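Side-chain contacts in phosphoribosylaminoimidazole-succinocarboxamide synthase (Pyrococcus horikoshii, PDB 3U55), which catalyses the ATP-dependent joining of L-aspartate to a carboxylated aminoimidazole ribonucleotide, giving SAICAR in de novo purine biosynthesis: residues S142-E145 with I146-E150; E191-P194 with D195-R198; G71-G74 with G75-I79; D209-V212 with F213-D216. All coordinates share one frame; numbering follows the deposited sequence.

Interaction 1 of 4, residues S142-E145 with I146-E150; sequences SLDE and IKKIE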
loop_
_atom_site.group_PDB
_atom_site.type_symbol
_atom_site.label_atom_id
_atom_site.label_comp_id
_atom_site.label_asym_id
_atom_site.label_seq_id
_atom_site.Cartn_x
_atom_site.Cartn_y
_atom_site.Cartn_z
ATOM N N SER A 142 -8.570 0.682 14.157
ATOM C CA SER A 142 -9.311 1.906 13.864
ATOM C C SER A 142 -8.401 2.966 13.260
ATOM O O SER A 142 -7.178 2.929 13.437
ATOM C CB SER A 142 -9.986 2.451 15.130
ATOM O OG SER A 142 -9.031 3.034 16.007
ATOM N N LEU A 143 -8.998 3.920 12.553
ATOM C CA LEU A 143 -8.216 5.010 11.982
ATOM C C LEU A 143 -7.500 5.836 13.061
ATOM O O LEU A 143 -6.376 6.290 12.844
ATOM C CB LEU A 143 -9.090 5.896 11.098
ATOM C CG LEU A 143 -8.418 7.011 10.295
ATOM C CD1 LEU A 143 -7.339 6.453 9.356
ATOM C CD2 LEU A 143 -9.472 7.794 9.522
ATOM N N ASP A 144 -8.146 6.030 14.216
ATOM C CA ASP A 144 -7.504 6.721 15.342
ATOM C C ASP A 144 -6.258 5.971 15.823
ATOM O O ASP A 144 -5.227 6.589 16.119
ATOM C CB ASP A 144 -8.487 6.935 16.513
ATOM C CG ASP A 144 -7.867 7.727 17.666
ATOM O OD1 ASP A 144 -7.532 8.917 17.473
ATOM O OD2 ASP A 144 -7.712 7.161 18.769
ATOM N N GLU A 145 -6.346 4.645 15.895
ATOM C CA GLU A 145 -5.182 3.834 16.271
ATOM C C GLU A 145 -4.062 3.960 15.245
ATOM O O GLU A 145 -2.894 4.128 15.606
ATOM C CB GLU A 145 -5.566 2.368 16.427
ATOM C CG GLU A 145 -6.268 2.052 17.737
ATOM C CD GLU A 145 -6.891 0.675 17.711
ATOM O OE1 GLU A 145 -7.932 0.507 17.046
ATOM O OE2 GLU A 145 -6.342 -0.238 18.351
ATOM N N ILE A 146 -4.421 3.881 13.968
ATOM C CA ILE A 146 -3.433 4.051 12.900
ATOM C C ILE A 146 -2.754 5.418 12.977
ATOM O O ILE A 146 -1.533 5.507 12.882
ATOM C CB ILE A 146 -4.040 3.811 11.508
ATOM C CG1 ILE A 146 -4.333 2.320 11.326
ATOM C CG2 ILE A 146 -3.075 4.300 10.404
ATOM C CD1 ILE A 146 -3.085 1.412 11.329
ATOM N N LYS A 147 -3.544 6.476 13.163
ATOM C CA LYS A 147 -2.992 7.827 13.285
ATOM C C LYS A 147 -2.032 7.954 14.465
ATOM O O LYS A 147 -0.945 8.532 14.323
ATOM C CB LYS A 147 -4.101 8.877 13.380
ATOM C CG LYS A 147 -4.727 9.232 12.034
ATOM C CD LYS A 147 -5.975 10.086 12.221
ATOM C CE LYS A 147 -6.579 10.488 10.881
ATOM N NZ LYS A 147 -7.930 11.095 11.059
ATOM N N LYS A 148 -2.422 7.401 15.616
ATOM C CA LYS A 148 -1.556 7.387 16.803
ATOM C C LYS A 148 -0.247 6.643 16.546
ATOM O O LYS A 148 0.831 7.109 16.937
ATOM C CB LYS A 148 -2.275 6.777 18.012
ATOM C CG LYS A 148 -3.275 7.710 18.694
ATOM C CD LYS A 148 -3.975 7.008 19.858
ATOM C CE LYS A 148 -4.647 8.013 20.799
ATOM N NZ LYS A 148 -5.591 8.924 20.084
ATOM N N ILE A 149 -0.351 5.493 15.883
ATOM C CA ILE A 149 0.819 4.682 15.528
ATOM C C ILE A 149 1.800 5.457 14.635
ATOM O O ILE A 149 3.001 5.475 14.910
ATOM C CB ILE A 149 0.399 3.340 14.864
ATOM C CG1 ILE A 149 -0.166 2.378 15.923
ATOM C CG2 ILE A 149 1.581 2.696 14.133
ATOM C CD1 ILE A 149 -1.018 1.234 15.338
ATOM N N GLU A 150 1.292 6.098 13.583
ATOM C CA GLU A 150 2.172 6.857 12.674
ATOM C C GLU A 150 2.779 8.095 13.343
ATOM O O GLU A 150 3.927 8.442 13.080
ATOM C CB GLU A 150 1.456 7.208 11.361
ATOM C CG GLU A 150 1.050 5.948 10.584
ATOM C CD GLU A 150 0.698 6.180 9.126
ATOM O OE1 GLU A 150 0.266 7.297 8.756
ATOM O OE2 GLU A 150 0.822 5.205 8.351
#
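The Asp144 carboxylate is approached on the syn side of OD2 by the ammonium of Lys148, which lies 20° out of its plane, while the Glu145 carboxylate takes Ser142 N from above its plane and Ser142 OG on the anti lone pair of OE1. Together they mark the first turn of helix 143-165, opened by a capping box between Ser142 and Glu145. In the box Glu145 N donates to Ser142 OG at 3.1 Å, and Glu145 OE1 answers with two bonds, from Ser142 N at 3.0 Å and from Ser142 OG at 2.9 Å. A chi1 of -78° sets Glu145 CG beside its own backbone N, which brings the carboxylate back over the start of the helix. Its OE2 is held by Tyr86 and Lys180, so both oxygens are engaged. On the inner side Ile146 packs against helix 133-138 and strand 111-121, and Ile149 against strand 84-93. One turn along the outer side, Lys147 crosses Leu143 with its CE 4.0 Å from Leu143 CG. Lys148 bends at its end, putting NZ 3.1 Å from Asp144 OD2 in a salt bridge, with a weaker bond to OD1.

Interaction 2 of 4, residues E191-P194 with D195-R198; sequences EISP and DTCR. With SO4 (sulfate ion), chain B.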
loop_
_atom_site.group_PDB
_atom_site.type_symbol
_atom_site.label_atom_id
_atom_site.label_comp_id
_atom_site.label_asym_id
_atom_site.label_seq_id
_atom_site.Cartn_x
_atom_site.Cartn_y
_atom_site.Cartn_z
ATOM N N GLU A 191 12.240 -4.738 18.606
ATOM C CA GLU A 191 13.629 -4.323 18.824
ATOM C C GLU A 191 13.965 -3.084 18.003
ATOM O O GLU A 191 13.229 -2.721 17.078
ATOM C CB GLU A 191 14.593 -5.465 18.442
ATOM C CG GLU A 191 14.676 -5.726 16.935
ATOM C CD GLU A 191 15.662 -6.824 16.551
ATOM O OE1 GLU A 191 16.891 -6.606 16.631
ATOM O OE2 GLU A 191 15.198 -7.906 16.146
ATOM N N ILE A 192 15.080 -2.443 18.343
ATOM C CA ILE A 192 15.648 -1.379 17.515
ATOM C C ILE A 192 17.145 -1.646 17.438
ATOM O O ILE A 192 17.861 -1.477 18.426
ATOM C CB ILE A 192 15.381 0.046 18.076
ATOM C CG1 ILE A 192 13.883 0.298 18.270
ATOM C CG2 ILE A 192 15.979 1.111 17.146
ATOM C CD1 ILE A 192 13.564 1.604 18.978
ATOM N N SER A 193 17.601 -2.079 16.266
ATOM C CA SER A 193 18.967 -2.563 16.097
ATOM C C SER A 193 19.403 -2.464 14.637
ATOM O O SER A 193 18.591 -2.148 13.764
ATOM C CB SER A 193 19.053 -4.027 16.547
ATOM O OG SER A 193 18.448 -4.871 15.584
ATOM N N PRO A 194 20.689 -2.758 14.358
ATOM C CA PRO A 194 21.142 -2.806 12.970
ATOM C C PRO A 194 20.460 -3.904 12.139
ATOM O O PRO A 194 20.615 -3.928 10.916
ATOM C CB PRO A 194 22.641 -3.083 13.106
ATOM C CG PRO A 194 22.997 -2.559 14.460
ATOM C CD PRO A 194 21.813 -2.892 15.302
ATOM N N ASP A 195 19.730 -4.805 12.798
ATOM C CA ASP A 195 18.862 -5.772 12.109
ATOM C C ASP A 195 17.585 -5.126 11.550
ATOM O O ASP A 195 17.080 -5.546 10.505
ATOM C CB ASP A 195 18.457 -6.917 13.054
ATOM C CG ASP A 195 19.393 -8.126 12.973
ATOM O OD1 ASP A 195 18.947 -9.240 13.323
ATOM O OD2 ASP A 195 20.560 -7.974 12.563
ATOM N N THR A 196 17.064 -4.121 12.252
ATOM C CA THR A 196 15.767 -3.524 11.912
ATOM C C THR A 196 15.853 -2.097 11.351
ATOM O O THR A 196 14.837 -1.497 11.000
ATOM C CB THR A 196 14.814 -3.541 13.122
ATOM O OG1 THR A 196 15.416 -2.845 14.221
ATOM C CG2 THR A 196 14.490 -4.979 13.528
ATOM N N CYS A 197 17.068 -1.566 11.267
ATOM C CA CYS A 197 17.296 -0.212 10.768
ATOM C C CYS A 197 18.320 -0.267 9.649
ATOM O O CYS A 197 19.178 -1.151 9.631
ATOM C CB CYS A 197 17.867 0.684 11.863
ATOM S SG CYS A 197 16.940 0.828 13.399
ATOM N N ARG A 198 18.237 0.684 8.727
ATOM C CA ARG A 198 19.369 0.959 7.849
ATOM C C ARG A 198 20.151 2.151 8.382
ATOM O O ARG A 198 19.594 3.234 8.602
ATOM C CB ARG A 198 18.934 1.158 6.394
ATOM C CG ARG A 198 18.618 -0.146 5.695
ATOM C CD ARG A 198 18.278 0.055 4.226
ATOM N NE ARG A 198 18.008 -1.234 3.581
ATOM C CZ ARG A 198 16.804 -1.804 3.515
ATOM N NH1 ARG A 198 15.741 -1.198 4.029
ATOM N NH2 ARG A 198 16.655 -2.977 2.918
HETATM S S SO4 B . 12.735 -3.191 2.949
HETATM O O1 SO4 B . 13.171 -1.967 2.301
HETATM O O2 SO4 B . 13.620 -3.525 4.058
HETATM O O3 SO4 B . 11.364 -2.988 3.421
HETATM O O4 SO4 B . 12.771 -4.288 1.990
HETATM O O HOH W 1 13.731 -0.865 14.666
HETATM O O HOH W 2 17.859 -9.354 16.350
#
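Between Ser193 and Thr196 the backbone folds through Pro194 and Asp195 into a beta turn of type I geometry, with Thr196 N donating to Ser193 O at 2.9 Å from above the carbonyl plane and Cys197 N adding a weak bond to the same oxygen. Side-chain hydroxyls of Ser193 and Thr196 add bonds to this turn. Thr196 OG1 accepts from Ser193 N at 3.1 Å, and it also donates to a water, 2.6 Å away, that in turn donates to Glu191 O. Ser193 OG, placed between its own backbone N and carbonyl carbon by a chi1 of 74°, accepts from Asp195 N at 3.1 Å, which makes an ST turn. The same hydroxyl donates to Glu191 OE1 at 2.6 Å, meeting it from above the carboxylate plane. The chain here runs from a loop into strand 197-201 of the large antiparallel sheet, near the middle of the protein, and helix 45-62 covers Ile192 and Pro194. Beside the turn, the Thr196 CG2 methyl rests 3.5 Å from Glu191 CG, the threonine side chain passing at a slant to that of the glutamate. The carboxylates of Glu191 and Asp195 come near one another, yet cations probably ease their repulsion: Lys13 pairs with the first and Lys45 with the second, which is also bonded to Tyr224. Further on, Arg198 extends to a sulfate at its guanidinium edge, also bonded by Arg93 and by the backbone N of Ser99. Arg198 NH1 reaches sulfate O2 at 3.1 Å and O1 at 3.2 Å, and forms a salt bridge with Asp173 as well.

Interaction 3 of 4, residues G71-G74 with G75-I79; sequences GVAG and GNRLI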
loop_
_atom_site.group_PDB
_atom_site.type_symbol
_atom_site.label_atom_id
_atom_site.label_comp_id
_atom_site.label_asym_id
_atom_site.label_seq_id
_atom_site.Cartn_x
_atom_site.Cartn_y
_atom_site.Cartn_z
ATOM N N GLY A 71 13.541 -4.037 31.714
ATOM C CA GLY A 71 14.912 -4.178 32.197
ATOM C C GLY A 71 15.728 -5.245 31.496
ATOM O O GLY A 71 15.235 -5.951 30.606
ATOM N N VAL A 72 16.991 -5.354 31.903
ATOM C CA VAL A 72 17.886 -6.397 31.399
ATOM C C VAL A 72 17.883 -7.597 32.337
ATOM O O VAL A 72 17.765 -7.443 33.554
ATOM C CB VAL A 72 19.338 -5.880 31.188
ATOM C CG1 VAL A 72 19.395 -4.917 30.008
ATOM C CG2 VAL A 72 19.873 -5.201 32.443
ATOM N N ALA A 73 17.999 -8.787 31.758
ATOM C CA ALA A 73 17.991 -10.028 32.518
ATOM C C ALA A 73 19.274 -10.815 32.262
ATOM O O ALA A 73 19.250 -12.048 32.192
ATOM C CB ALA A 73 16.770 -10.863 32.152
ATOM N N GLY A 74 20.382 -10.091 32.109
ATOM C CA GLY A 74 21.694 -10.696 31.879
ATOM C C GLY A 74 21.842 -11.349 30.517
ATOM O O GLY A 74 20.857 -11.787 29.914
ATOM N N GLY A 75 23.080 -11.417 30.034
ATOM C CA GLY A 75 23.363 -11.971 28.711
ATOM C C GLY A 75 22.698 -11.168 27.608
ATOM O O GLY A 75 22.855 -9.949 27.544
ATOM N N ASN A 76 21.956 -11.862 26.747
ATOM C CA ASN A 76 21.254 -11.243 25.622
ATOM C C ASN A 76 19.748 -11.169 25.859
ATOM O O ASN A 76 18.965 -11.193 24.904
ATOM C CB ASN A 76 21.496 -12.041 24.342
ATOM C CG ASN A 76 22.958 -12.119 23.957
ATOM O OD1 ASN A 76 23.810 -11.438 24.534
ATOM N ND2 ASN A 76 23.256 -12.951 22.966
ATOM N N ARG A 77 19.355 -11.081 27.127
ATOM C CA ARG A 77 17.948 -11.137 27.529
ATOM C C ARG A 77 17.444 -9.790 28.032
ATOM O O ARG A 77 18.096 -9.146 28.867
ATOM C CB ARG A 77 17.747 -12.185 28.633
ATOM C CG ARG A 77 18.094 -13.613 28.245
ATOM C CD ARG A 77 17.930 -14.551 29.436
ATOM N NE ARG A 77 18.809 -14.188 30.546
ATOM C CZ ARG A 77 20.017 -14.710 30.743
ATOM N NH1 ARG A 77 20.494 -15.619 29.904
ATOM N NH2 ARG A 77 20.750 -14.319 31.776
ATOM N N LEU A 78 16.285 -9.374 27.525
ATOM C CA LEU A 78 15.591 -8.194 28.016
ATOM C C LEU A 78 14.281 -8.641 28.647
ATOM O O LEU A 78 13.657 -9.594 28.184
ATOM C CB LEU A 78 15.293 -7.196 26.886
ATOM C CG LEU A 78 16.401 -6.580 26.023
ATOM C CD1 LEU A 78 15.891 -5.281 25.378
ATOM C CD2 LEU A 78 17.656 -6.316 26.831
ATOM N N ILE A 79 13.879 -7.957 29.712
ATOM C CA ILE A 79 12.544 -8.126 30.267
ATOM C C ILE A 79 11.672 -7.042 29.653
ATOM O O ILE A 79 12.014 -5.862 29.705
ATOM C CB ILE A 79 12.518 -8.018 31.797
ATOM C CG1 ILE A 79 13.527 -8.990 32.419
ATOM C CG2 ILE A 79 11.114 -8.328 32.320
ATOM C CD1 ILE A 79 13.842 -8.692 33.865
#
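Gly71 O is met twice from the opposite strand, by Ile79 N at 2.6 Å and by the CA-H of Leu78, whose CA lies 3.4 Å away. In return Gly71 N donates to Ile79 O at 3.1 Å, so Gly71 and Ile79 form an antiparallel hydrogen-bonded pair. The next pair, Val72 with Leu78, is non-hydrogen-bonded, and its side chains carry the contact instead. Val72 CG1 touches Leu78 CD2 at 3.9 Å as the two chains pass at a slant, both on the face that packs against Val54 of helix 45-62. Ala73 and Ile79 meet on the other side, near Ile24 of strand 22-27, with Ala73 CB 3.8 Å from Ile79 CG1. Ile79 presents this branch because CG1 stands anti to its own carbonyl carbon. Toward the chain reversal, Ala73 N donates to Arg77 O at 2.9 Å, and Arg77 N closes the turn onto Gly74 O at 3.2 Å. Arg77 is deposited in two conformers. In the one described here it bends back at chi3, offers NE and NH2 side-on to Ala73 O, and lays one guanidinium face over Gly74 O; this grip is less certain than the backbone bonds. Gly75, at phi 62° and psi -128°, takes the second position of the turn, where positive phi favours glycine. Asn76 lies beside Trp47, and its backbone bonds to Phe27 of strand 22-27. The whole is a beta hairpin of strands 69-72 and 77-81, at the edge of a four-stranded antiparallel sheet and closed by a type II' turn.

Interaction 4 of 4, residues D209-V212 with F213-D216; sequences DKDV and FRFD. With SO4 (sulfate ion), chain C.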
loop_
_atom_site.group_PDB
_atom_site.type_symbol
_atom_site.label_atom_id
_atom_site.label_comp_id
_atom_site.label_asym_id
_atom_site.label_seq_id
_atom_site.Cartn_x
_atom_site.Cartn_y
_atom_site.Cartn_z
ATOM N N ASP A 209 24.793 -2.098 8.933
ATOM C CA ASP A 209 23.523 -2.741 9.257
ATOM C C ASP A 209 23.408 -4.099 8.573
ATOM O O ASP A 209 24.378 -4.603 7.994
ATOM C CB ASP A 209 22.352 -1.839 8.832
ATOM C CG ASP A 209 22.419 -1.442 7.358
ATOM O OD1 ASP A 209 22.120 -0.275 7.035
ATOM O OD2 ASP A 209 22.778 -2.296 6.522
ATOM N N LYS A 210 22.210 -4.675 8.628
ATOM C CA LYS A 210 21.938 -5.987 8.049
ATOM C C LYS A 210 22.197 -6.099 6.531
ATOM O O LYS A 210 22.359 -7.205 6.021
ATOM C CB LYS A 210 20.504 -6.404 8.384
ATOM C CG LYS A 210 20.231 -7.896 8.283
ATOM C CD LYS A 210 18.768 -8.161 8.588
ATOM C CE LYS A 210 18.431 -9.616 8.457
ATOM N NZ LYS A 210 16.979 -9.878 8.703
ATOM N N ASP A 211 22.239 -4.972 5.818
ATOM C CA ASP A 211 22.536 -4.987 4.371
ATOM C C ASP A 211 23.940 -5.530 4.066
ATOM O O ASP A 211 24.202 -6.013 2.961
ATOM C CB ASP A 211 22.355 -3.602 3.738
ATOM C CG ASP A 211 20.901 -3.300 3.365
ATOM O OD1 ASP A 211 20.067 -4.229 3.304
ATOM O OD2 ASP A 211 20.601 -2.120 3.103
ATOM N N VAL A 212 24.830 -5.445 5.051
ATOM C CA VAL A 212 26.174 -6.022 4.961
ATOM C C VAL A 212 26.078 -7.546 4.815
ATOM O O VAL A 212 26.852 -8.152 4.074
ATOM C CB VAL A 212 27.032 -5.609 6.185
ATOM C CG1 VAL A 212 28.326 -6.424 6.277
ATOM C CG2 VAL A 212 27.352 -4.124 6.111
ATOM N N PHE A 213 25.112 -8.146 5.512
ATOM C CA PHE A 213 24.803 -9.571 5.376
ATOM C C PHE A 213 23.965 -9.865 4.133
ATOM O O PHE A 213 24.269 -10.803 3.399
ATOM C CB PHE A 213 24.107 -10.093 6.639
ATOM C CG PHE A 213 23.448 -11.439 6.472
ATOM C CD1 PHE A 213 24.202 -12.579 6.183
ATOM C CD2 PHE A 213 22.072 -11.569 6.619
ATOM C CE1 PHE A 213 23.588 -13.821 6.035
ATOM C CE2 PHE A 213 21.448 -12.811 6.479
ATOM C CZ PHE A 213 22.209 -13.938 6.186
ATOM N N ARG A 214 22.921 -9.065 3.900
ATOM C CA ARG A 214 22.056 -9.231 2.725
ATOM C C ARG A 214 22.854 -9.249 1.420
ATOM O O ARG A 214 22.605 -10.086 0.545
ATOM C CB ARG A 214 20.985 -8.132 2.651
ATOM C CG ARG A 214 19.823 -8.287 3.623
ATOM C CD ARG A 214 18.701 -7.307 3.295
ATOM N NE ARG A 214 17.695 -7.267 4.354
ATOM C CZ ARG A 214 17.580 -6.300 5.263
ATOM N NH1 ARG A 214 16.632 -6.379 6.186
ATOM N NH2 ARG A 214 18.404 -5.256 5.258
ATOM N N PHE A 215 23.813 -8.334 1.294
ATOM C CA PHE A 215 24.523 -8.162 0.024
ATOM C C PHE A 215 26.036 -8.378 0.089
ATOM O O PHE A 215 26.769 -7.932 -0.800
ATOM C CB PHE A 215 24.177 -6.798 -0.585
ATOM C CG PHE A 215 22.703 -6.587 -0.782
ATOM C CD1 PHE A 215 22.002 -7.326 -1.733
ATOM C CD2 PHE A 215 22.010 -5.662 -0.007
ATOM C CE1 PHE A 215 20.632 -7.140 -1.911
ATOM C CE2 PHE A 215 20.641 -5.471 -0.178
ATOM C CZ PHE A 215 19.952 -6.213 -1.132
ATOM N N ASP A 216 26.487 -9.081 1.128
ATOM C CA ASP A 216 27.904 -9.415 1.327
ATOM C C ASP A 216 28.824 -8.202 1.132
ATOM O O ASP A 216 29.760 -8.230 0.323
ATOM C CB ASP A 216 28.327 -10.587 0.426
ATOM C CG ASP A 216 27.474 -11.834 0.634
ATOM O OD1 ASP A 216 26.911 -12.024 1.737
ATOM O OD2 ASP A 216 27.368 -12.634 -0.315
HETATM S S SO4 C . 14.810 -9.566 5.307
HETATM O O1 SO4 C . 15.974 -9.384 6.166
HETATM O O2 SO4 C . 14.156 -10.823 5.653
HETATM O O3 SO4 C . 13.887 -8.453 5.519
HETATM O O4 SO4 C . 15.240 -9.605 3.909
#
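A sulfate-binding pocket forms at the short helix 211-214, where Lys210 and Arg214, one turn apart, converge on a single anion that probably came from the crystallisation liquor. Lys210 NZ donates to sulfate O1 at 2.8 Å, and Arg214 NH1 reaches the same oxygen at 3.1 Å, with NE adding a longer bond. Phe34 N is a further donor to this sulfate, and Lys210 NZ also bonds to Thr32 O. The two side chains cross at about a right angle: the aliphatic part of Lys210 runs over one face of the Arg214 guanidinium, CD lying 3.7 Å from NH1, while the sulfate sits at its edge. The lysine gets there on a fully extended chain, CG turned away from its own N at a chi1 of -160°. Elsewhere on that edge, Arg214 NH2 donates to Asp211 OD1 at 2.8 Å in a salt bridge; the two planes are inclined at 68°, and NH2 meets OD1 from above the carboxylate plane while OD1 lies in the guanidinium plane. These bonds would restrict the rotation of the arginine tip. An Asx turn leads into the helix, Asp211 N donating to Asp209 OD2 at 2.8 Å, and Arg214 N donates to Lys210 O in the usual helical manner. The Phe213 ring packs on Phe42, and the ammonium of Lys38 makes a cation-pi contact with it. Where the helix ends, the ring of Phe215 lies alongside Asp211, CE2 being 3.7 Å from OD1, and one ring face is covered by Arg214 CB.

Interactions 2 and 4 are directly joined: Arg198 NE forms a salt bridge with Asp211 OD2 at 2.8 Å, and Pro194 O lies 2.9 Å from Lys210 N, probably hydrogen-bonded. Asp211 thus couples Arg198, bound to one sulfate, to Arg214, bound to another. The two anions may mark anion-binding positions of the active site; the one at Arg198, as in related SAICAR synthetases, may occupy the place of the substrate phosphate. Interaction 3 stands apart, its centre about 18 Å from that of interaction 2. Interaction 1 is more remote, about 32 Å between centres from interaction 4 and on the opposite side of the chain's centre.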